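PDB 3GO2: putative L-alanine-DL-glutamate epimerase from Burkholderia xenovorans, which probably acts as a magnesium-dependent racemase or epimerase of the mandelate racemase/muconate lactonizing enzyme family, though its true substrate is not established. Local coordinates for residues K225-G228 / Y229-L233; A176-G180 / F181-F185; I91-A94 / L95-A98; G81-V84 / S85-I88. One frame throughout, in Å; residues are numbered along the deposited sequence.

How the interactions relate
Two contacts belong to the N-terminal domain and two to the barrel domain. Interactions 3 and 4 sit on the same helix, 82-103, with centres 15 Å apart: interaction 4 is its first turn, with a bound magnesium ion about 6 Å from Gly82, and interaction 3 lies further along, away from the known sites. Interaction 2 holds Arg178, a residue that binds fumarate and 2-oxoglutarate in other structures of this protein, and its Phe181 side chain is about 8 Å from a bound magnesium ion. Interaction 1 follows on a barrel helix, its nearest atoms about 7 Å from interaction 2. Interactions 2 and 4 both touch the third subunit, and interactions 1 and 2 both touch the second.

Interaction 1 (K225-G228 / Y229-L233); sequences KPEG and YLKIL
Tyr229 N donates to Lys225 O at 2.9 Å, the first of four backbone hydrogen bonds that each run from an amide to the carbonyl four residues earlier. Leu230 N reaches Pro226 O at 3.0 Å. Lys231 N to Glu227 O and Ile232 N to Gly228 O continue the ladder. Lys225 occupies the N-cap position, and Pro226 opens the helix, where its missing N-H costs no bond.

Within this turn the side chains lie against these carbonyls; outward, Tyr229 packs on Val257 and Ile232 on Leu196. With CG beside its own backbone N (chi1 -62°), Tyr229 sends its ring back along the first turn, and CD2 lies 3.2 Å from Lys225 O. At the far end of the ring, Tyr229 OH is hydrogen-bonded to Ala224 N, so the tyrosine spans the helix start. Leu230 CG rests 3.3 Å from Pro226 O.

The charged pair is joined through water. Lys231 bends at its last two torsions, and a water 2.8 Å from Glu227 OE2 donates to that oxygen while accepting from Lys231 NZ. Glu227 OE2 and Lys231 NZ themselves are 5.3 Å apart. Glu227 OE2 also forms a salt bridge with Arg340 of the second subunit, and Lys225 NZ is hydrogen-bonded to Asn314 OD1 of that subunit.

This is the N-terminal turn of helix 226-235 in a beta-alpha-beta unit of the enolase-superfamily barrel, between strands 215-219 and 243-245.

Interaction 2 (A176-G180 / F181-F185); sequences AWRPG and FAVPF
A G1 beta bulge closes the tight turn that carries Arg178, a residue seen binding fumarate and 2-oxoglutarate: Ala182 and Val183 both face it. Arg178 N donates to Val183 O at 2.7 Å, and Val183 N returns a bond to Arg178 O at 3.1 Å. Phe181 N also donates to Arg178 O, so two amides grip this oxygen from opposite faces of its carbonyl plane. Ala182 N bonds to Pro179 O, with the donor well above the Pro179 carbonyl plane. Ala182 has positive phi (64°), as is usual at this position of a G1 bulge.

On the side-chain level, Arg178 NH1 lies 3.9 Å from Phe181 CD2, the phenyl atom being near the guanidinium plane, at its edge. The two planes are 69° apart, while Val183 CB lies over one guanidinium face. Away from the arginine, Trp177 CZ3 meets Pro184 CG at 3.5 Å, the two side chains crossing at about a right angle; the peptide before Pro184 is cis. Outside the turn, Asn223 OD1 accepts from Gly180 N.

The chemistry implies a turn secured by backbone bonds at Arg178 and Pro179, while apolar neighbours border the guanidinium, whose positive charge would suit carboxylate ligands, consistent with the fumarate and 2-oxoglutarate it binds.

Interaction 3 (I91-A94 / L95-A98); sequences IENA and LLDA
Leu96 lies alongside Glu92, its CD1 methyl 4.2 Å from Glu92 CG, and slants across Asn93 with the same CD1 3.8 Å from Asn93 OD1. The leucine CG stands beside its own backbone N (chi1 -70°), which directs the branch back toward the preceding turn; Leu96 CG comes 3.4 Å from Glu92 O. A similar overlap joins Leu95 to Ile91, whose side chains run side by side and touch at Leu95 CD1 and Ile91 CG2, 4.1 Å apart.

Underneath, four regular helical bonds link the segments: Leu95 N to Ile91 O is 2.9 Å and Asp97 N to Asn93 O 3.2 Å, with Leu96 N to Glu92 O and Ala98 N to Ala94 O completing the set.

Ile91 and Leu95 pack on Phe68 and Leu57, while Ala94 and Ala98 meet Leu25. The polar ends go elsewhere: Glu92 OE2 bonds to Gln300, Asn93 OD1 to Val298 N, and Asp97 OD2 to Lys101 in a salt bridge.

Chemically, helix 82-103 is two-sided here: a hydrocarbon strip packs it on helices 46-57 and 65-76 and strand 19-27 of the same domain, while Glu92 and Asn93 have their buried polar groups satisfied by residues near the start of helix 298-310.

Interaction 4 (G81-V84 / S85-I88); sequences GGVV and SEGI
Ser85 folds back onto Gly81 at the N-terminal start of helix 82-103, in the N-terminal domain of this enolase-superfamily protein. Its OG, held beside the serine's own backbone N at chi1 -73°, accepts from Gly81 N at 2.9 Å. The bond is bent, with 134° at the hydrogen. In return Ser85 N donates to Gly81 O at 3.1 Å, a straight bond whose donor stands well above the carbonyl plane. The two residues are therefore tied twice. Gly81 and Gly82 both have positive phi, which suits residues without a side chain.

Val84 reaches one turn forward to Ile88. Its CG1, anti to the amide nitrogen, meets Ile88 CD1 at 4.1 Å, the two side chains pointing the same way; both also pack on Thr76 of helix 65-76. Ile88 N donates to Val84 O.

Glu86 lays its CG 3.3 Å from Gly82 O, the same oxygen that takes its amide. Its OE2 is hydrogen-bonded to Ser43. Val83 and Val84 both pack on Val83 of the third subunit, so this first turn lies in a subunit interface, with a magnesium ion about 6 Å from Gly82. Glu86 OE2 also lies 4.1 Å from CG1 of Val83 in its own chain.

Interaction 1 (K225-G228 / Y229-L233)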
loop_
_atom_site.group_PDB
_atom_site.type_symbol
_atom_site.label_atom_id
_atom_site.label_comp_id
_atom_site.label_asym_id
_atom_site.label_seq_id
_atom_site.Cartn_x
_atom_site.Cartn_y
_atom_site.Cartn_z
ATOM N N LYS A 225 -22.078 -12.964 -6.862
ATOM C CA LYS A 225 -20.805 -12.282 -6.964
ATOM C C LYS A 225 -20.901 -10.964 -6.181
ATOM O O LYS A 225 -21.998 -10.479 -5.887
ATOM C CB LYS A 225 -20.469 -12.007 -8.416
ATOM C CG LYS A 225 -20.595 -13.232 -9.337
ATOM C CD LYS A 225 -19.706 -14.397 -8.941
ATOM C CE LYS A 225 -19.833 -15.587 -9.906
ATOM N NZ LYS A 225 -19.170 -15.361 -11.250
ATOM N N PRO A 226 -19.773 -10.338 -5.876
ATOM C CA PRO A 226 -19.838 -9.029 -5.213
ATOM C C PRO A 226 -20.906 -8.043 -5.746
ATOM O O PRO A 226 -21.637 -7.432 -4.974
ATOM C CB PRO A 226 -18.419 -8.498 -5.408
ATOM C CG PRO A 226 -17.590 -9.740 -5.319
ATOM C CD PRO A 226 -18.383 -10.815 -5.999
ATOM N N GLU A 227 -21.028 -7.931 -7.065
ATOM C CA GLU A 227 -22.074 -7.117 -7.672
ATOM C C GLU A 227 -23.448 -7.443 -7.096
ATOM O O GLU A 227 -24.227 -6.546 -6.780
ATOM C CB GLU A 227 -22.120 -7.379 -9.175
ATOM C CG GLU A 227 -23.266 -6.656 -9.888
ATOM C CD GLU A 227 -23.499 -7.122 -11.315
ATOM O OE1 GLU A 227 -22.886 -8.127 -11.761
ATOM O OE2 GLU A 227 -24.342 -6.475 -11.987
ATOM N N GLY A 228 -23.753 -8.731 -7.043
ATOM C CA GLY A 228 -25.086 -9.194 -6.601
ATOM C C GLY A 228 -25.258 -9.073 -5.101
ATOM O O GLY A 228 -26.337 -8.723 -4.636
ATOM N N TYR A 229 -24.218 -9.369 -4.324
ATOM C CA TYR A 229 -24.283 -9.141 -2.867
ATOM C C TYR A 229 -24.607 -7.672 -2.577
ATOM O O TYR A 229 -25.440 -7.375 -1.730
ATOM C CB TYR A 229 -22.982 -9.590 -2.170
ATOM C CG TYR A 229 -22.670 -11.064 -2.304
ATOM C CD1 TYR A 229 -23.530 -12.018 -1.801
ATOM C CD2 TYR A 229 -21.469 -11.512 -2.868
ATOM C CE1 TYR A 229 -23.252 -13.365 -1.899
ATOM C CE2 TYR A 229 -21.175 -12.859 -2.957
ATOM C CZ TYR A 229 -22.078 -13.787 -2.479
ATOM O OH TYR A 229 -21.808 -15.131 -2.540
ATOM N N LEU A 230 -23.983 -6.744 -3.298
ATOM C CA LEU A 230 -24.274 -5.316 -3.111
ATOM C C LEU A 230 -25.737 -5.020 -3.433
ATOM O O LEU A 230 -26.404 -4.285 -2.700
ATOM C CB LEU A 230 -23.356 -4.459 -3.968
ATOM C CG LEU A 230 -21.858 -4.419 -3.586
ATOM C CD1 LEU A 230 -20.926 -4.033 -4.792
ATOM C CD2 LEU A 230 -21.639 -3.481 -2.399
ATOM N N LYS A 231 -26.249 -5.636 -4.491
ATOM C CA LYS A 231 -27.647 -5.425 -4.867
ATOM C C LYS A 231 -28.574 -5.898 -3.727
ATOM O O LYS A 231 -29.578 -5.239 -3.394
ATOM C CB LYS A 231 -27.977 -6.136 -6.168
ATOM C CG LYS A 231 -27.351 -5.428 -7.367
ATOM C CD LYS A 231 -27.357 -6.260 -8.620
ATOM C CE LYS A 231 -28.737 -6.517 -9.156
ATOM N NZ LYS A 231 -29.226 -5.464 -10.055
ATOM N N ILE A 232 -28.222 -7.026 -3.123
ATOM C CA ILE A 232 -29.005 -7.588 -2.022
ATOM C C ILE A 232 -28.944 -6.683 -0.819
ATOM O O ILE A 232 -29.986 -6.349 -0.239
ATOM C CB ILE A 232 -28.562 -9.020 -1.664
ATOM C CG1 ILE A 232 -28.952 -9.982 -2.799
ATOM C CG2 ILE A 232 -29.170 -9.426 -0.286
ATOM C CD1 ILE A 232 -28.234 -11.360 -2.738
ATOM N N LEU A 233 -27.747 -6.223 -0.464
ATOM C CA LEU A 233 -27.594 -5.315 0.676
ATOM C C LEU A 233 -28.337 -3.988 0.489
ATOM O O LEU A 233 -28.894 -3.451 1.440
ATOM C CB LEU A 233 -26.112 -5.046 0.957
ATOM C CG LEU A 233 -25.314 -6.278 1.373
ATOM C CD1 LEU A 233 -23.819 -5.906 1.409
ATOM C CD2 LEU A 233 -25.763 -6.840 2.736
HETATM O O HOH W 1 -26.877 -5.290 -11.985
#

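Interaction 2 (A176-G180 / F181-F185)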
loop_
_atom_site.group_PDB
_atom_site.type_symbol
_atom_site.label_atom_id
_atom_site.label_comp_id
_atom_site.label_asym_id
_atom_site.label_seq_id
_atom_site.Cartn_x
_atom_site.Cartn_y
_atom_site.Cartn_z
ATOM N N ALA A 176 -35.759 -23.354 -2.778
ATOM C CA ALA A 176 -34.542 -22.651 -2.395
ATOM C C ALA A 176 -33.853 -22.163 -3.635
ATOM O O ALA A 176 -34.009 -22.730 -4.712
ATOM C CB ALA A 176 -33.617 -23.551 -1.597
ATOM N N TRP A 177 -33.091 -21.103 -3.461
ATOM C CA TRP A 177 -32.285 -20.497 -4.503
ATOM C C TRP A 177 -30.842 -20.684 -4.065
ATOM O O TRP A 177 -30.361 -19.965 -3.174
ATOM C CB TRP A 177 -32.628 -19.012 -4.664
ATOM C CG TRP A 177 -31.836 -18.306 -5.773
ATOM C CD1 TRP A 177 -30.799 -17.393 -5.616
ATOM C CD2 TRP A 177 -32.010 -18.472 -7.173
ATOM N NE1 TRP A 177 -30.350 -17.003 -6.841
ATOM C CE2 TRP A 177 -31.061 -17.642 -7.813
ATOM C CE3 TRP A 177 -32.844 -19.266 -7.953
ATOM C CZ2 TRP A 177 -30.943 -17.570 -9.198
ATOM C CZ3 TRP A 177 -32.736 -19.189 -9.339
ATOM C CH2 TRP A 177 -31.784 -18.344 -9.944
ATOM N N ARG A 178 -30.156 -21.646 -4.694
ATOM C CA ARG A 178 -28.796 -22.058 -4.309
ATOM C C ARG A 178 -27.912 -22.242 -5.548
ATOM O O ARG A 178 -27.203 -23.253 -5.686
ATOM C CB ARG A 178 -28.815 -23.367 -3.516
ATOM C CG ARG A 178 -29.661 -23.334 -2.261
ATOM C CD ARG A 178 -30.026 -24.718 -1.831
ATOM N NE ARG A 178 -28.820 -25.485 -1.611
ATOM C CZ ARG A 178 -28.698 -26.793 -1.793
ATOM N NH1 ARG A 178 -27.511 -27.367 -1.575
ATOM N NH2 ARG A 178 -29.731 -27.533 -2.189
ATOM N N PRO A 179 -27.922 -21.243 -6.451
ATOM C CA PRO A 179 -27.120 -21.396 -7.673
ATOM C C PRO A 179 -25.616 -21.608 -7.409
ATOM O O PRO A 179 -24.919 -22.228 -8.215
ATOM C CB PRO A 179 -27.362 -20.076 -8.417
ATOM C CG PRO A 179 -27.629 -19.101 -7.361
ATOM C CD PRO A 179 -28.450 -19.884 -6.322
ATOM N N GLY A 180 -25.093 -21.083 -6.315
ATOM C CA GLY A 180 -23.685 -21.317 -6.005
ATOM C C GLY A 180 -23.342 -22.782 -5.815
ATOM O O GLY A 180 -22.180 -23.176 -5.974
ATOM N N PHE A 181 -24.359 -23.580 -5.469
ATOM C CA PHE A 181 -24.223 -25.035 -5.362
ATOM C C PHE A 181 -24.988 -25.779 -6.467
ATOM O O PHE A 181 -25.281 -26.993 -6.324
ATOM C CB PHE A 181 -24.683 -25.521 -3.980
ATOM C CG PHE A 181 -23.968 -24.898 -2.808
ATOM C CD1 PHE A 181 -22.614 -24.581 -2.844
ATOM C CD2 PHE A 181 -24.636 -24.719 -1.603
ATOM C CE1 PHE A 181 -21.972 -24.040 -1.745
ATOM C CE2 PHE A 181 -23.986 -24.186 -0.505
ATOM C CZ PHE A 181 -22.661 -23.858 -0.573
ATOM N N ALA A 182 -25.243 -25.055 -7.573
ATOM C CA ALA A 182 -25.842 -25.569 -8.815
ATOM C C ALA A 182 -27.272 -26.062 -8.642
ATOM O O ALA A 182 -27.715 -26.969 -9.360
ATOM C CB ALA A 182 -24.954 -26.645 -9.447
ATOM N N VAL A 183 -27.996 -25.454 -7.703
ATOM C CA VAL A 183 -29.435 -25.654 -7.596
ATOM C C VAL A 183 -30.113 -24.284 -7.568
ATOM O O VAL A 183 -30.277 -23.692 -6.507
ATOM C CB VAL A 183 -29.817 -26.495 -6.371
ATOM C CG1 VAL A 183 -31.324 -26.718 -6.369
ATOM C CG2 VAL A 183 -29.083 -27.833 -6.391
ATOM N N PRO A 184 -30.481 -23.761 -8.739
ATOM C CA PRO A 184 -30.352 -24.353 -10.096
ATOM C C PRO A 184 -28.967 -24.120 -10.705
ATOM O O PRO A 184 -28.189 -23.339 -10.168
ATOM C CB PRO A 184 -31.371 -23.557 -10.878
ATOM C CG PRO A 184 -31.261 -22.213 -10.313
ATOM C CD PRO A 184 -31.018 -22.395 -8.830
ATOM N N PHE A 185 -28.681 -24.772 -11.831
ATOM C CA PHE A 185 -27.417 -24.543 -12.511
ATOM C C PHE A 185 -27.557 -23.263 -13.303
ATOM O O PHE A 185 -28.235 -23.214 -14.353
ATOM C CB PHE A 185 -27.042 -25.696 -13.430
ATOM C CG PHE A 185 -25.732 -25.479 -14.151
ATOM C CD1 PHE A 185 -24.532 -25.573 -13.462
ATOM C CD2 PHE A 185 -25.703 -25.152 -15.490
ATOM C CE1 PHE A 185 -23.339 -25.361 -14.096
ATOM C CE2 PHE A 185 -24.480 -24.939 -16.139
ATOM C CZ PHE A 185 -23.307 -25.063 -15.428
#

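Interaction 3 (I91-A94 / L95-A98)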
loop_
_atom_site.group_PDB
_atom_site.type_symbol
_atom_site.label_atom_id
_atom_site.label_comp_id
_atom_site.label_asym_id
_atom_site.label_seq_id
_atom_site.Cartn_x
_atom_site.Cartn_y
_atom_site.Cartn_z
ATOM N N ILE A 91 -9.708 -36.503 12.808
ATOM C CA ILE A 91 -8.827 -37.307 13.655
ATOM C C ILE A 91 -8.417 -36.521 14.901
ATOM O O ILE A 91 -8.411 -37.065 15.992
ATOM C CB ILE A 91 -7.625 -37.834 12.891
ATOM C CG1 ILE A 91 -8.102 -38.796 11.799
ATOM C CG2 ILE A 91 -6.613 -38.497 13.856
ATOM C CD1 ILE A 91 -6.946 -39.294 10.861
ATOM N N GLU A 92 -8.085 -35.245 14.733
ATOM C CA GLU A 92 -7.762 -34.378 15.856
ATOM C C GLU A 92 -8.861 -34.393 16.889
ATOM O O GLU A 92 -8.604 -34.488 18.086
ATOM C CB GLU A 92 -7.493 -32.944 15.372
ATOM C CG GLU A 92 -7.263 -31.979 16.540
ATOM C CD GLU A 92 -6.650 -30.683 16.109
ATOM O OE1 GLU A 92 -7.357 -29.651 16.120
ATOM O OE2 GLU A 92 -5.455 -30.713 15.785
ATOM N N ASN A 93 -10.100 -34.288 16.432
ATOM C CA ASN A 93 -11.196 -34.214 17.348
ATOM C C ASN A 93 -11.418 -35.532 18.096
ATOM O O ASN A 93 -11.813 -35.509 19.243
ATOM C CB ASN A 93 -12.450 -33.704 16.661
ATOM C CG ASN A 93 -12.390 -32.237 16.409
ATOM O OD1 ASN A 93 -11.669 -31.510 17.116
ATOM N ND2 ASN A 93 -13.181 -31.764 15.443
ATOM N N ALA A 94 -11.090 -36.662 17.476
ATOM C CA ALA A 94 -11.186 -37.956 18.164
ATOM C C ALA A 94 -10.040 -38.104 19.157
ATOM O O ALA A 94 -10.235 -38.622 20.250
ATOM C CB ALA A 94 -11.196 -39.124 17.144
ATOM N N LEU A 95 -8.860 -37.595 18.787
ATOM C CA LEU A 95 -7.697 -37.584 19.699
ATOM C C LEU A 95 -8.020 -36.753 20.941
ATOM O O LEU A 95 -7.711 -37.155 22.071
ATOM C CB LEU A 95 -6.455 -37.056 18.991
ATOM C CG LEU A 95 -5.684 -37.985 18.066
ATOM C CD1 LEU A 95 -4.677 -37.239 17.197
ATOM C CD2 LEU A 95 -4.954 -39.027 18.910
ATOM N N LEU A 96 -8.635 -35.591 20.753
ATOM C CA LEU A 96 -8.945 -34.741 21.905
ATOM C C LEU A 96 -9.924 -35.433 22.845
ATOM O O LEU A 96 -9.739 -35.422 24.066
ATOM C CB LEU A 96 -9.507 -33.397 21.456
ATOM C CG LEU A 96 -8.523 -32.449 20.783
ATOM C CD1 LEU A 96 -9.323 -31.321 20.110
ATOM C CD2 LEU A 96 -7.479 -31.893 21.790
ATOM N N ASP A 97 -10.961 -36.044 22.282
ATOM C CA ASP A 97 -11.935 -36.769 23.094
ATOM C C ASP A 97 -11.226 -37.852 23.939
ATOM O O ASP A 97 -11.477 -38.024 25.157
ATOM C CB ASP A 97 -12.979 -37.424 22.204
ATOM C CG ASP A 97 -14.186 -37.915 22.971
ATOM O OD1 ASP A 97 -14.587 -37.258 23.962
ATOM O OD2 ASP A 97 -14.748 -38.967 22.565
ATOM N N ALA A 98 -10.364 -38.623 23.274
ATOM C CA ALA A 98 -9.659 -39.727 23.941
ATOM C C ALA A 98 -8.715 -39.219 25.038
ATOM O O ALA A 98 -8.611 -39.806 26.121
ATOM C CB ALA A 98 -8.915 -40.583 22.920
#

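Interaction 4 (G81-V84 / S85-I88)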
loop_
_atom_site.group_PDB
_atom_site.type_symbol
_atom_site.label_atom_id
_atom_site.label_comp_id
_atom_site.label_asym_id
_atom_site.label_seq_id
_atom_site.Cartn_x
_atom_site.Cartn_y
_atom_site.Cartn_z
ATOM N N GLY A 81 -5.488 -28.382 2.876
ATOM C CA GLY A 81 -6.774 -27.704 2.797
ATOM C C GLY A 81 -7.869 -28.672 2.431
ATOM O O GLY A 81 -7.623 -29.871 2.264
ATOM N N GLY A 82 -9.086 -28.160 2.339
ATOM C CA GLY A 82 -10.197 -28.957 1.831
ATOM C C GLY A 82 -10.360 -30.306 2.509
ATOM O O GLY A 82 -10.306 -30.428 3.727
ATOM N N VAL A 83 -10.575 -31.327 1.705
ATOM C CA VAL A 83 -10.937 -32.641 2.244
ATOM C C VAL A 83 -9.787 -33.304 3.001
ATOM O O VAL A 83 -10.026 -33.995 3.972
ATOM C CB VAL A 83 -11.547 -33.571 1.181
ATOM C CG1 VAL A 83 -12.912 -33.065 0.704
ATOM C CG2 VAL A 83 -10.672 -33.736 0.060
ATOM N N VAL A 84 -8.538 -33.059 2.599
ATOM C CA VAL A 84 -7.394 -33.546 3.344
ATOM C C VAL A 84 -7.418 -32.936 4.748
ATOM O O VAL A 84 -7.290 -33.637 5.743
ATOM C CB VAL A 84 -6.073 -33.187 2.655
ATOM C CG1 VAL A 84 -4.873 -33.214 3.647
ATOM C CG2 VAL A 84 -5.854 -34.088 1.448
ATOM N N SER A 85 -7.585 -31.618 4.817
ATOM C CA SER A 85 -7.594 -30.966 6.112
ATOM C C SER A 85 -8.823 -31.370 6.952
ATOM O O SER A 85 -8.721 -31.459 8.192
ATOM C CB SER A 85 -7.483 -29.450 5.972
ATOM O OG SER A 85 -6.166 -29.094 5.583
ATOM N N GLU A 86 -9.954 -31.653 6.304
ATOM C CA GLU A 86 -11.122 -32.170 7.033
ATOM C C GLU A 86 -10.816 -33.530 7.658
ATOM O O GLU A 86 -11.228 -33.811 8.781
ATOM C CB GLU A 86 -12.347 -32.317 6.141
ATOM C CG GLU A 86 -12.934 -31.021 5.664
ATOM C CD GLU A 86 -14.155 -31.223 4.839
ATOM O OE1 GLU A 86 -15.071 -31.973 5.274
ATOM O OE2 GLU A 86 -14.233 -30.640 3.710
ATOM N N GLY A 87 -10.059 -34.375 6.967
ATOM C CA GLY A 87 -9.724 -35.671 7.547
ATOM C C GLY A 87 -8.835 -35.511 8.761
ATOM O O GLY A 87 -9.017 -36.182 9.784
ATOM N N ILE A 88 -7.858 -34.610 8.648
ATOM C CA ILE A 88 -6.945 -34.329 9.742
ATOM C C ILE A 88 -7.724 -33.780 10.963
ATOM O O ILE A 88 -7.492 -34.202 12.099
ATOM C CB ILE A 88 -5.861 -33.335 9.275
ATOM C CG1 ILE A 88 -4.947 -34.028 8.261
ATOM C CG2 ILE A 88 -5.063 -32.811 10.473
ATOM C CD1 ILE A 88 -3.926 -33.079 7.616
#